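PDB 3UUW: putative oxidoreductase with NAD(P)-binding Rossmann-fold domain from Clostridium difficile, which probably binds NAD(P) through its Rossmann-fold domain and acts as an oxidoreductase of the GFO/IDH/MocA family, its substrate being unknown. Local coordinates for residues C129-E134 / N242-E247; V143-C148 / E225-L230; L63-D68 / L87-H92; M9-L14 / F32-A37. All coordinates share one frame; numbering follows the deposited sequence. Where two conformers were deposited one is given.

Interaction 1 of 4, residues C129-E134 / N242-E247; sequences CPMYKE and NVLEIE
Asn-242 meets Met-131 through its backbone: the thioether sulfur SD of Met-131 rests 3.3 Å from Asn-242 C, and the terminal methyl CE goes on to sit 3.5 Å from Asn-242 O. The asparagine side chain itself points away from the helix, its ND2 hydrogen-bonded to Gln-266. At Val-243 the sulfur SD of Met-131 lies 3.5 Å from the backbone N, while the valine side chain turns away and packs on Leu-254 of the next strand. A classic beta bulge at Asn-242 and Val-243, both opposite Lys-239, marks this start of the strand.

Leu-244 is the residue that answers from the strand with a side chain. Its CB is 4.0 Å from Met-131 SD, the two side chains meeting at a slant. Met-131 gets there because its chain beyond CG is fully extended (chi2 177°, chi3 165°), carrying the sulfur from the helix across to the strand backbone. The branch CD1 of Leu-244 lies 3.8 Å from Glu-134 OE1, with the extended glutamate passing at about a right angle, and also borders CB and CG of Met-131. OE1 itself is salt-bridged to Lys-255, so its touch on Leu-244 is a van der Waals one. Farther along, Ile-246 is directed toward the helix but does not touch residues 129-134.

Val-238 of the neighbouring strand touches both Met-131 and Leu-244 and extends the apolar patch. The axes of helix 130-134 and strand 243-247 run at 21° to each other, a near-parallel helix laid on the face of the mixed beta sheet in the sheet-and-helix C-terminal domain of this oxidoreductase family.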
loop_
_atom_site.group_PDB
_atom_site.type_symbol
_atom_site.label_atom_id
_atom_site.label_comp_id
_atom_site.label_asym_id
_atom_site.label_seq_id
_atom_site.Cartn_x
_atom_site.Cartn_y
_atom_site.Cartn_z
ATOM N N CYS A 129 14.120 -15.658 -10.889
ATOM C CA CYS A 129 12.925 -14.904 -10.547
ATOM C C CYS A 129 12.960 -13.614 -11.386
ATOM O O CYS A 129 13.876 -12.826 -11.273
ATOM C CB CYS A 129 12.899 -14.632 -9.043
ATOM S SG CYS A 129 11.672 -13.416 -8.526
ATOM N N PRO A 130 11.951 -13.396 -12.221
ATOM C CA PRO A 130 12.038 -12.235 -13.119
ATOM C C PRO A 130 12.234 -10.897 -12.391
ATOM O O PRO A 130 13.058 -10.102 -12.829
ATOM C CB PRO A 130 10.709 -12.277 -13.863
ATOM C CG PRO A 130 10.424 -13.747 -13.949
ATOM C CD PRO A 130 10.848 -14.296 -12.618
ATOM N N MET A 131 11.566 -10.681 -11.267
ATOM C CA MET A 131 11.680 -9.365 -10.600
ATOM C C MET A 131 13.007 -9.235 -9.875
ATOM O O MET A 131 13.560 -8.144 -9.802
ATOM C CB MET A 131 10.492 -9.091 -9.702
ATOM C CG MET A 131 9.227 -8.767 -10.492
ATOM S SD MET A 131 7.837 -8.538 -9.385
ATOM C CE MET A 131 6.653 -7.733 -10.495
ATOM N N TYR A 132 13.549 -10.345 -9.388
ATOM C CA TYR A 132 14.876 -10.302 -8.774
ATOM C C TYR A 132 15.935 -9.975 -9.828
ATOM O O TYR A 132 16.874 -9.212 -9.569
ATOM C CB TYR A 132 15.245 -11.616 -8.111
ATOM C CG TYR A 132 14.580 -11.923 -6.762
ATOM C CD1 TYR A 132 13.715 -11.040 -6.145
ATOM C CD2 TYR A 132 14.918 -13.081 -6.066
ATOM C CE1 TYR A 132 13.167 -11.316 -4.892
ATOM C CE2 TYR A 132 14.365 -13.366 -4.824
ATOM C CZ TYR A 132 13.493 -12.479 -4.239
ATOM O OH TYR A 132 12.967 -12.765 -2.999
ATOM N N LYS A 133 15.806 -10.581 -11.003
ATOM C CA LYS A 133 16.721 -10.266 -12.085
ATOM C C LYS A 133 16.624 -8.783 -12.461
ATOM O O LYS A 133 17.649 -8.140 -12.771
ATOM C CB LYS A 133 16.495 -11.162 -13.303
ATOM C CG LYS A 133 16.962 -12.588 -13.068
ATOM C CD LYS A 133 16.774 -13.541 -14.271
ATOM C CE LYS A 133 17.327 -13.001 -15.586
ATOM N NZ LYS A 133 18.806 -12.837 -15.542
ATOM N N GLU A 134 15.410 -8.259 -12.508
ATOM C CA GLU A 134 15.220 -6.854 -12.870
ATOM C C GLU A 134 15.923 -5.926 -11.892
ATOM O O GLU A 134 16.673 -5.046 -12.316
ATOM C CB GLU A 134 13.752 -6.508 -12.985
ATOM C CG GLU A 134 13.517 -5.099 -13.491
ATOM C CD GLU A 134 12.097 -4.853 -13.961
ATOM O OE1 GLU A 134 11.249 -5.761 -13.848
ATOM O OE2 GLU A 134 11.838 -3.729 -14.444
ATOM N N ASN A 242 6.915 -11.216 -6.307
ATOM C CA ASN A 242 5.948 -10.836 -7.318
ATOM C C ASN A 242 5.403 -9.417 -7.320
ATOM O O ASN A 242 4.514 -9.085 -8.119
ATOM C CB ASN A 242 4.815 -11.866 -7.370
ATOM C CG ASN A 242 3.913 -11.813 -6.159
ATOM O OD1 ASN A 242 4.052 -10.941 -5.306
ATOM N ND2 ASN A 242 2.953 -12.744 -6.088
ATOM N N VAL A 243 5.937 -8.578 -6.432
ATOM C CA VAL A 243 5.634 -7.155 -6.438
ATOM C C VAL A 243 6.956 -6.398 -6.381
ATOM O O VAL A 243 7.807 -6.736 -5.576
ATOM C CB VAL A 243 4.752 -6.754 -5.264
ATOM C CG1 VAL A 243 4.591 -5.216 -5.229
ATOM C CG2 VAL A 243 3.381 -7.438 -5.394
ATOM N N LEU A 244 7.139 -5.447 -7.291
ATOM C CA LEU A 244 8.376 -4.681 -7.367
ATOM C C LEU A 244 8.108 -3.212 -7.001
ATOM O O LEU A 244 7.212 -2.572 -7.572
ATOM C CB LEU A 244 8.989 -4.813 -8.752
ATOM C CG LEU A 244 10.424 -4.309 -8.980
ATOM C CD1 LEU A 244 11.076 -5.034 -10.146
ATOM C CD2 LEU A 244 10.422 -2.832 -9.196
ATOM N N GLU A 245 8.855 -2.707 -6.020
ATOM C CA GLU A 245 8.734 -1.319 -5.579
ATOM C C GLU A 245 10.027 -0.582 -5.838
ATOM O O GLU A 245 11.107 -1.128 -5.604
ATOM C CB GLU A 245 8.445 -1.234 -4.085
ATOM C CG GLU A 245 7.175 -1.912 -3.645
ATOM C CD GLU A 245 6.905 -1.778 -2.158
ATOM O OE1 GLU A 245 7.806 -1.351 -1.404
ATOM O OE2 GLU A 245 5.780 -2.108 -1.744
ATOM N N ILE A 246 9.920 0.662 -6.290
ATOM C CA ILE A 246 11.074 1.503 -6.496
ATOM C C ILE A 246 10.818 2.853 -5.852
ATOM O O ILE A 246 9.803 3.491 -6.130
ATOM C CB ILE A 246 11.388 1.726 -7.973
ATOM C CG1 ILE A 246 11.591 0.406 -8.694
ATOM C CG2 ILE A 246 12.649 2.603 -8.142
ATOM C CD1 ILE A 246 11.747 0.530 -10.201
ATOM N N GLU A 247 11.735 3.268 -4.983
ATOM C CA GLU A 247 11.672 4.596 -4.378
ATOM C C GLU A 247 12.767 5.408 -5.027
ATOM O O GLU A 247 13.950 5.077 -4.934
ATOM C CB GLU A 247 11.760 4.546 -2.856
ATOM C CG GLU A 247 10.760 3.560 -2.270
ATOM C CD GLU A 247 10.132 3.968 -0.949
ATOM O OE1 GLU A 247 9.765 5.156 -0.797
ATOM O OE2 GLU A 247 9.941 3.073 -0.088
#

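Interaction 2 of 4, residues V143-C148 / E225-L230; sequences VSINIC and EQVEIL
Asn-146 and Glu-228 stand side by side on one face of an antiparallel strand pair, at the middle of the mixed sheet of the C-terminal domain. Asn-146 ND2 donates to Glu-228 OE1 at 2.9 Å, in the amide plane and on the anti lone pair of the carboxylate, although the two planes are turned 67° apart. Glu-228 holds CG anti to its backbone N (chi1 176°) and runs on extended, which brings OE1 level with the amide. The other oxygen, OE2, is salt-bridged to Arg-237, which should help keep the glutamate charged. On the same face Cys-148 SG leans on Gln-226 CB.

The opposite face is apolar. Ile-145 and Ile-229 run alongside each other with CG1 to CG1 at 4.1 Å, and Ile-147 does the same with Val-227, CG2 to CG2 at 4.0 Å; helices 130-138 and 160-179 cover this side.

Between the faces the ladder is regular from Ser-144 to Cys-148, Asn-146 and Glu-228 each donating to the other's carbonyl. At its start a classic beta bulge sets both Val-143 and Ser-144 opposite Leu-230: Val-143 N gives Leu-230 O a 2.8 Å bond, whereas Ser-144 N reaches that same oxygen weakly, at 3.4 Å.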
loop_
_atom_site.group_PDB
_atom_site.type_symbol
_atom_site.label_atom_id
_atom_site.label_comp_id
_atom_site.label_asym_id
_atom_site.label_seq_id
_atom_site.Cartn_x
_atom_site.Cartn_y
_atom_site.Cartn_z
ATOM N N VAL A 143 24.816 0.354 -1.842
ATOM C CA VAL A 143 25.384 0.577 -0.535
ATOM C C VAL A 143 24.969 -0.487 0.514
ATOM O O VAL A 143 25.654 -0.647 1.530
ATOM C CB VAL A 143 25.076 2.008 -0.009
ATOM C CG1 VAL A 143 25.704 3.102 -0.948
ATOM C CG2 VAL A 143 23.543 2.195 0.173
ATOM N N SER A 144 23.882 -1.227 0.278
ATOM C CA SER A 144 23.416 -2.243 1.233
ATOM C C SER A 144 22.327 -3.076 0.600
ATOM O O SER A 144 21.565 -2.579 -0.237
ATOM C CB SER A 144 22.854 -1.549 2.475
ATOM O OG SER A 144 22.579 -2.434 3.529
ATOM N N ILE A 145 22.225 -4.341 1.020
ATOM C CA ILE A 145 21.137 -5.201 0.580
ATOM C C ILE A 145 20.589 -5.895 1.813
ATOM O O ILE A 145 21.346 -6.324 2.680
ATOM C CB ILE A 145 21.604 -6.238 -0.453
ATOM C CG1 ILE A 145 22.145 -5.548 -1.699
ATOM C CG2 ILE A 145 20.452 -7.174 -0.852
ATOM C CD1 ILE A 145 22.693 -6.516 -2.737
ATOM N N ASN A 146 19.280 -5.977 1.887
ATOM C CA ASN A 146 18.621 -6.725 2.968
ATOM C C ASN A 146 17.760 -7.822 2.356
ATOM O O ASN A 146 16.993 -7.558 1.432
ATOM C CB ASN A 146 17.743 -5.795 3.822
ATOM C CG ASN A 146 18.515 -4.657 4.421
ATOM O OD1 ASN A 146 19.520 -4.853 5.102
ATOM N ND2 ASN A 146 18.048 -3.434 4.168
ATOM N N ILE A 147 17.847 -9.035 2.890
ATOM C CA ILE A 147 17.049 -10.136 2.396
ATOM C C ILE A 147 16.443 -10.847 3.569
ATOM O O ILE A 147 17.153 -11.237 4.474
ATOM C CB ILE A 147 17.869 -11.169 1.584
ATOM C CG1 ILE A 147 18.647 -10.490 0.442
ATOM C CG2 ILE A 147 16.932 -12.262 1.060
ATOM C CD1 ILE A 147 19.586 -11.466 -0.337
ATOM N N CYS A 148 15.128 -11.030 3.553
ATOM C CA CYS A 148 14.494 -11.792 4.612
ATOM C C CYS A 148 13.506 -12.798 4.071
ATOM O O CYS A 148 12.972 -12.628 2.973
ATOM C CB CYS A 148 13.790 -10.889 5.601
ATOM S SG CYS A 148 12.394 -10.060 4.914
ATOM N N GLU A 225 8.655 -12.812 1.993
ATOM C CA GLU A 225 10.022 -12.825 1.504
ATOM C C GLU A 225 10.228 -11.440 0.949
ATOM O O GLU A 225 9.327 -10.867 0.357
ATOM C CB GLU A 225 10.262 -13.897 0.443
ATOM C CG GLU A 225 11.692 -13.913 -0.095
ATOM C CD GLU A 225 12.028 -15.159 -0.882
ATOM O OE1 GLU A 225 11.396 -16.210 -0.636
ATOM O OE2 GLU A 225 12.933 -15.075 -1.746
ATOM N N GLN A 226 11.414 -10.874 1.175
ATOM C CA GLN A 226 11.720 -9.583 0.607
ATOM C C GLN A 226 13.200 -9.431 0.340
ATOM O O GLN A 226 14.011 -9.836 1.160
ATOM C CB GLN A 226 11.292 -8.462 1.566
ATOM C CG GLN A 226 11.538 -7.082 0.998
ATOM C CD GLN A 226 11.059 -6.001 1.931
ATOM O OE1 GLN A 226 9.875 -5.720 2.007
ATOM N NE2 GLN A 226 11.986 -5.393 2.641
ATOM N N VAL A 227 13.526 -8.900 -0.838
ATOM C CA VAL A 227 14.874 -8.421 -1.149
ATOM C C VAL A 227 14.772 -6.891 -1.316
ATOM O O VAL A 227 13.877 -6.395 -2.002
ATOM C CB VAL A 227 15.395 -9.031 -2.430
ATOM C CG1 VAL A 227 16.662 -8.286 -2.920
ATOM C CG2 VAL A 227 15.595 -10.504 -2.235
ATOM N N GLU A 228 15.655 -6.164 -0.651
ATOM C CA GLU A 228 15.695 -4.705 -0.709
ATOM C C GLU A 228 17.112 -4.315 -1.025
ATOM O O GLU A 228 18.056 -4.724 -0.303
ATOM C CB GLU A 228 15.306 -4.105 0.629
ATOM C CG GLU A 228 15.396 -2.596 0.714
ATOM C CD GLU A 228 14.858 -2.130 2.032
ATOM O OE1 GLU A 228 15.524 -2.407 3.054
ATOM O OE2 GLU A 228 13.756 -1.531 2.053
ATOM N N ILE A 229 17.275 -3.540 -2.088
ATOM C CA ILE A 229 18.574 -3.043 -2.481
ATOM C C ILE A 229 18.609 -1.526 -2.340
ATOM O O ILE A 229 17.791 -0.829 -2.955
ATOM C CB ILE A 229 18.895 -3.426 -3.935
ATOM C CG1 ILE A 229 18.893 -4.951 -4.118
ATOM C CG2 ILE A 229 20.258 -2.789 -4.409
ATOM C CD1 ILE A 229 19.137 -5.372 -5.580
ATOM N N LEU A 230 19.531 -1.031 -1.517
ATOM C CA LEU A 230 19.760 0.414 -1.346
ATOM C C LEU A 230 20.937 0.822 -2.240
ATOM O O LEU A 230 22.059 0.329 -2.073
ATOM C CB LEU A 230 20.068 0.771 0.113
ATOM C CG LEU A 230 18.959 0.703 1.173
ATOM C CD1 LEU A 230 18.588 -0.727 1.506
ATOM C CD2 LEU A 230 19.416 1.425 2.439
HETATM O O HOH W 1 14.432 -7.186 3.035
#

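Interaction 3 of 4, residues L63-D68 / L87-H92; sequences LAKKCD and LNLGVH
Val-91 drives one methyl into the end of the facing turn: its CG1 lies 3.3 Å from both Ala-64 O and Cys-67 O. CG1 is set anti to Val-91's own carbonyl carbon (chi1 -56°), which aims it at the two carbonyls. Beside it Leu-89 splits its two methyls between neighbours. CD1 packs on Ala-64 CB at 3.8 Å, and CD2 lies against the aliphatic stem of Lys-65, 4.0 Å from CE, that extended chain passing at a slant.

The direct polar link is made by backbone. His-92 N donates to Asp-68 O at 3.0 Å, somewhat tilted from the carbonyl plane, and Val-91 CA adds a C-H...O contact to the same oxygen. Asp-68 O also sits at the edge of the imidazole, near its plane, 3.2 Å from His-92 CD2. A water donates to both Asp-68 O and Gly-90 O, tying the two segments a second time.

Both segments are helix ends that run into neighbouring parallel strands, 69-72 and 92-95, of the Rossmann fold, so the bond from His-92 opens the pairing of those strands; His-92 continues it with Ile-70. Helix 79-88 closes in a Schellman motif, with Gly-90 at positive phi (83°), and this turns the chain so that Val-91 faces Ala-64. Across from it a type I turn from Ala-64 to Cys-67 brings the two carbonyls round CG1.

Farther out, Asp-68 OD2 accepts from Lys-8 N, and His-92 ND1 is hydrogen-bonded to Asn-119 N, which helps fix the imidazole's rotation. Leu-86 touches Ala-64 and Val-91 from helix 79-88.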
loop_
_atom_site.group_PDB
_atom_site.type_symbol
_atom_site.label_atom_id
_atom_site.label_comp_id
_atom_site.label_asym_id
_atom_site.label_seq_id
_atom_site.Cartn_x
_atom_site.Cartn_y
_atom_site.Cartn_z
ATOM N N LEU A 63 13.899 -45.872 -16.242
ATOM C CA LEU A 63 13.543 -44.569 -16.789
ATOM C C LEU A 63 14.780 -43.877 -17.364
ATOM O O LEU A 63 14.748 -43.366 -18.485
ATOM C CB LEU A 63 12.896 -43.689 -15.722
ATOM C CG LEU A 63 12.542 -42.248 -16.119
ATOM C CD1 LEU A 63 11.560 -42.200 -17.331
ATOM C CD2 LEU A 63 11.970 -41.514 -14.910
ATOM N N ALA A 64 15.860 -43.862 -16.588
ATOM C CA ALA A 64 17.082 -43.167 -16.982
ATOM C C ALA A 64 17.625 -43.668 -18.310
ATOM O O ALA A 64 18.147 -42.894 -19.092
ATOM C CB ALA A 64 18.142 -43.285 -15.900
ATOM N N LYS A 65 17.510 -44.973 -18.547
ATOM C CA LYS A 65 17.993 -45.586 -19.794
ATOM C C LYS A 65 17.249 -45.101 -21.037
ATOM O O LYS A 65 17.737 -45.269 -22.162
ATOM C CB LYS A 65 17.925 -47.119 -19.696
ATOM C CG LYS A 65 18.971 -47.683 -18.763
ATOM C CD LYS A 65 18.735 -49.152 -18.430
ATOM C CE LYS A 65 19.756 -49.629 -17.398
ATOM N NZ LYS A 65 19.465 -51.000 -16.878
ATOM N N LYS A 66 16.073 -44.511 -20.840
ATOM C CA LYS A 66 15.262 -43.999 -21.939
ATOM C C LYS A 66 15.244 -42.467 -22.025
ATOM O O LYS A 66 14.467 -41.925 -22.799
ATOM C CB LYS A 66 13.818 -44.489 -21.779
ATOM C CG LYS A 66 13.635 -45.987 -21.891
ATOM C CD LYS A 66 13.921 -46.492 -23.292
ATOM C CE LYS A 66 13.534 -47.953 -23.424
ATOM N NZ LYS A 66 13.629 -48.414 -24.824
ATOM N N CYS A 67 16.073 -41.789 -21.230
ATOM C CA CYS A 67 16.083 -40.318 -21.150
ATOM C C CYS A 67 17.455 -39.727 -21.411
ATOM O O CYS A 67 18.471 -40.408 -21.247
ATOM C CB CYS A 67 15.642 -39.880 -19.738
ATOM S SG CYS A 67 13.945 -40.282 -19.345
ATOM N N ASP A 68 17.484 -38.462 -21.825
ATOM C CA ASP A 68 18.726 -37.702 -21.953
ATOM C C ASP A 68 18.964 -36.876 -20.681
ATOM O O ASP A 68 20.102 -36.494 -20.379
ATOM C CB ASP A 68 18.665 -36.763 -23.161
ATOM C CG ASP A 68 18.449 -37.490 -24.458
ATOM O OD1 ASP A 68 19.253 -38.400 -24.757
ATOM O OD2 ASP A 68 17.497 -37.145 -25.221
ATOM N N LEU A 87 24.117 -40.090 -13.330
ATOM C CA LEU A 87 25.280 -39.611 -14.053
ATOM C C LEU A 87 26.009 -40.790 -14.703
ATOM O O LEU A 87 26.465 -40.700 -15.834
ATOM C CB LEU A 87 26.204 -38.808 -13.125
ATOM C CG LEU A 87 25.645 -37.496 -12.580
ATOM C CD1 LEU A 87 26.598 -36.893 -11.543
ATOM C CD2 LEU A 87 25.349 -36.510 -13.708
ATOM N N ASN A 88 26.076 -41.920 -14.017
ATOM C CA ASN A 88 26.753 -43.074 -14.585
ATOM C C ASN A 88 25.980 -43.710 -15.744
ATOM O O ASN A 88 26.581 -44.391 -16.582
ATOM C CB ASN A 88 27.126 -44.080 -13.499
ATOM C CG ASN A 88 28.396 -43.686 -12.783
ATOM O OD1 ASN A 88 29.367 -43.285 -13.420
ATOM N ND2 ASN A 88 28.408 -43.809 -11.469
ATOM N N LEU A 89 24.671 -43.444 -15.805
ATOM C CA LEU A 89 23.824 -43.870 -16.908
ATOM C C LEU A 89 23.750 -42.824 -18.038
ATOM O O LEU A 89 23.030 -43.023 -19.017
ATOM C CB LEU A 89 22.418 -44.239 -16.416
ATOM C CG LEU A 89 22.283 -45.598 -15.732
ATOM C CD1 LEU A 89 20.913 -45.704 -15.072
ATOM C CD2 LEU A 89 22.524 -46.752 -16.737
ATOM N N GLY A 90 24.496 -41.724 -17.907
ATOM C CA GLY A 90 24.656 -40.756 -18.996
ATOM C C GLY A 90 23.561 -39.724 -19.148
ATOM O O GLY A 90 23.373 -39.183 -20.235
ATOM N N VAL A 91 22.879 -39.408 -18.057
ATOM C CA VAL A 91 21.805 -38.417 -18.134
ATOM C C VAL A 91 22.171 -37.143 -17.372
ATOM O O VAL A 91 22.751 -37.205 -16.300
ATOM C CB VAL A 91 20.452 -38.964 -17.618
ATOM C CG1 VAL A 91 20.051 -40.247 -18.385
ATOM C CG2 VAL A 91 20.495 -39.231 -16.144
ATOM N N HIS A 92 21.803 -35.996 -17.945
ATOM C CA HIS A 92 21.943 -34.695 -17.279
ATOM C C HIS A 92 20.958 -34.681 -16.131
ATOM O O HIS A 92 19.887 -35.314 -16.198
ATOM C CB HIS A 92 21.592 -33.538 -18.203
ATOM C CG HIS A 92 22.369 -33.507 -19.474
ATOM N ND1 HIS A 92 23.610 -32.913 -19.577
ATOM C CD2 HIS A 92 22.081 -33.989 -20.700
ATOM C CE1 HIS A 92 24.044 -33.024 -20.816
ATOM N NE2 HIS A 92 23.138 -33.673 -21.520
HETATM O O HOH W 2 20.366 -42.948 -20.768
HETATM O O HOH W 3 22.284 -37.387 -21.864
#

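Interaction 4 of 4, residues M9-L14 / F32-A37; sequences MGMIGL and FEFVGA
Met-9 CE sits squarely over the ring of Phe-34, 3.5 Å from its centroid and 6° off the normal, a CH-pi contact. The sulfur SD lies over the same face at 4.3 Å from the centroid, making a Met-aromatic pair. What folds the thioether onto the ring is a double bend of the methionine chain, at chi2 (-80°) and again at chi3 (-71°). The same methyl, Met-9 CE, also approaches Phe-32, coming 3.3 Å from CE1 at an oblique angle, so it sits in the corner formed by two phenylalanines.

Met-11, pointing to the same side of the sheet, adds its CB 4.0 Å from Phe-34 CZ and also rests near Ala-37 CB. Beyond the strand, Leu-14 adds CD1, 4.0 Å from Ala-37 CB. Leu-23 and Leu-26 of helix 16-26 cover this apolar side: Leu-26 touches Met-9, Met-11 and Phe-32.

Strands 8-12 and 33-38 are joined by that helix, forming the first beta-alpha-beta crossover of the Rossmann fold. Gly-13 fits the opening of a GxGxxA pattern, which in such folds usually lines the dinucleotide site; Leu-14 follows in the turn, its N bonded to Thr-39 OG1.

The parallel strands are stitched by backbone bonds. Met-9 N donates almost straight to Glu-33 O at 2.8 Å, and Met-9 O takes Val-35 N at the same length but more bent. Phe-34 between them is the centre of an inverse gamma turn. Farther on, Met-11 N reaches Gly-36 O at 3.1 Å, an oxygen that also lies in plane at the edge of the Phe-34 ring.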
loop_
_atom_site.group_PDB
_atom_site.type_symbol
_atom_site.label_atom_id
_atom_site.label_comp_id
_atom_site.label_asym_id
_atom_site.label_seq_id
_atom_site.Cartn_x
_atom_site.Cartn_y
_atom_site.Cartn_z
ATOM N N MET A 9 13.118 -36.276 -21.657
ATOM C CA MET A 9 13.178 -35.960 -20.228
ATOM C C MET A 9 12.324 -36.918 -19.415
ATOM O O MET A 9 11.232 -37.314 -19.847
ATOM C CB MET A 9 12.714 -34.507 -20.015
ATOM C CG MET A 9 12.733 -33.955 -18.570
ATOM S SD MET A 9 11.321 -34.438 -17.560
ATOM C CE MET A 9 10.027 -33.465 -18.316
ATOM N N GLY A 10 12.817 -37.261 -18.228
ATOM C CA GLY A 10 12.067 -38.045 -17.264
ATOM C C GLY A 10 12.071 -37.288 -15.956
ATOM O O GLY A 10 12.926 -36.426 -15.723
ATOM N N MET A 11 11.147 -37.639 -15.081
ATOM C CA MET A 11 11.074 -37.053 -13.757
ATOM C C MET A 11 11.146 -38.152 -12.717
ATOM O O MET A 11 10.471 -39.171 -12.852
ATOM C CB MET A 11 9.767 -36.261 -13.571
ATOM C CG MET A 11 9.676 -35.552 -12.238
ATOM S SD MET A 11 8.244 -34.443 -12.148
ATOM C CE MET A 11 8.733 -33.149 -13.263
ATOM N N ILE A 12 11.959 -37.934 -11.678
ATOM C CA ILE A 12 12.037 -38.847 -10.548
ATOM C C ILE A 12 11.656 -38.095 -9.283
ATOM O O ILE A 12 12.253 -37.061 -8.954
ATOM C CB ILE A 12 13.457 -39.481 -10.421
ATOM C CG1 ILE A 12 13.708 -40.429 -11.598
ATOM C CG2 ILE A 12 13.621 -40.208 -9.117
ATOM C CD1 ILE A 12 15.149 -40.953 -11.695
ATOM N N GLY A 13 10.682 -38.644 -8.550
ATOM C CA GLY A 13 10.172 -38.022 -7.332
ATOM C C GLY A 13 8.955 -37.207 -7.706
ATOM O O GLY A 13 9.064 -36.195 -8.402
ATOM N N LEU A 14 7.779 -37.677 -7.324
ATOM C CA LEU A 14 6.541 -36.999 -7.663
ATOM C C LEU A 14 5.821 -36.520 -6.401
ATOM O O LEU A 14 4.593 -36.585 -6.317
ATOM C CB LEU A 14 5.658 -37.901 -8.498
ATOM C CG LEU A 14 6.263 -38.418 -9.806
ATOM C CD1 LEU A 14 5.356 -39.466 -10.444
ATOM C CD2 LEU A 14 6.523 -37.252 -10.759
ATOM N N PHE A 32 10.763 -30.686 -25.415
ATOM C CA PHE A 32 11.285 -32.006 -25.110
ATOM C C PHE A 32 10.149 -32.999 -25.126
ATOM O O PHE A 32 8.966 -32.612 -25.154
ATOM C CB PHE A 32 11.948 -32.031 -23.715
ATOM C CG PHE A 32 11.051 -31.531 -22.619
ATOM C CD1 PHE A 32 10.079 -32.342 -22.059
ATOM C CD2 PHE A 32 11.157 -30.219 -22.173
ATOM C CE1 PHE A 32 9.228 -31.860 -21.082
ATOM C CE2 PHE A 32 10.314 -29.729 -21.196
ATOM C CZ PHE A 32 9.340 -30.546 -20.655
ATOM N N GLU A 33 10.503 -34.279 -25.133
ATOM C CA GLU A 33 9.533 -35.342 -24.971
ATOM C C GLU A 33 9.540 -35.753 -23.501
ATOM O O GLU A 33 10.612 -36.039 -22.955
ATOM C CB GLU A 33 9.897 -36.550 -25.831
ATOM C CG GLU A 33 8.862 -37.655 -25.784
ATOM C CD GLU A 33 9.256 -38.924 -26.538
ATOM O OE1 GLU A 33 10.407 -39.033 -27.014
ATOM O OE2 GLU A 33 8.392 -39.822 -26.637
ATOM N N PHE A 34 8.365 -35.769 -22.864
ATOM C CA PHE A 34 8.219 -36.206 -21.462
ATOM C C PHE A 34 8.051 -37.736 -21.511
ATOM O O PHE A 34 6.945 -38.264 -21.645
ATOM C CB PHE A 34 7.026 -35.512 -20.788
ATOM C CG PHE A 34 7.109 -35.455 -19.273
ATOM C CD1 PHE A 34 7.712 -36.459 -18.541
ATOM C CD2 PHE A 34 6.530 -34.410 -18.590
ATOM C CE1 PHE A 34 7.766 -36.385 -17.137
ATOM C CE2 PHE A 34 6.570 -34.338 -17.200
ATOM C CZ PHE A 34 7.202 -35.331 -16.473
ATOM N N VAL A 35 9.183 -38.429 -21.451
ATOM C CA VAL A 35 9.228 -39.879 -21.622
ATOM C C VAL A 35 8.514 -40.668 -20.546
ATOM O O VAL A 35 7.861 -41.683 -20.842
ATOM C CB VAL A 35 10.708 -40.347 -21.705
ATOM C CG1 VAL A 35 10.825 -41.877 -21.606
ATOM C CG2 VAL A 35 11.334 -39.822 -22.969
ATOM N N GLY A 36 8.639 -40.223 -19.303
ATOM C CA GLY A 36 8.030 -40.935 -18.200
ATOM C C GLY A 36 8.413 -40.395 -16.854
ATOM O O GLY A 36 9.182 -39.437 -16.739
ATOM N N ALA A 37 7.888 -41.042 -15.817
ATOM C CA ALA A 37 8.149 -40.612 -14.469
ATOM C C ALA A 37 8.156 -41.806 -13.518
ATOM O O ALA A 37 7.494 -42.808 -13.763
ATOM C CB ALA A 37 7.087 -39.583 -14.023
#

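The four contacts fall into two pairs, one in each domain. Interactions 3 and 4 lie about 11 Å apart between centres in the Rossmann half and touch directly: Cys-67 SG is 3.4 Å from Gly-10 N, and Leu-63 CD2 is 3.5 Å from Met-11 O. Interactions 1 and 2, also about 11 Å apart between centres, share the mixed sheet of the other half, where Tyr-132 OH probably hydrogen-bonds Glu-225 OE2 at 2.6 Å. Between the pairs the centres are about 32 to 40 Å apart. Interaction 4 includes Gly-13, the first glycine of a probable dinucleotide-binding GxGxxA turn; interaction 2 has glycol molecules beside Asn-146 and Cys-148, probably from crystallisation.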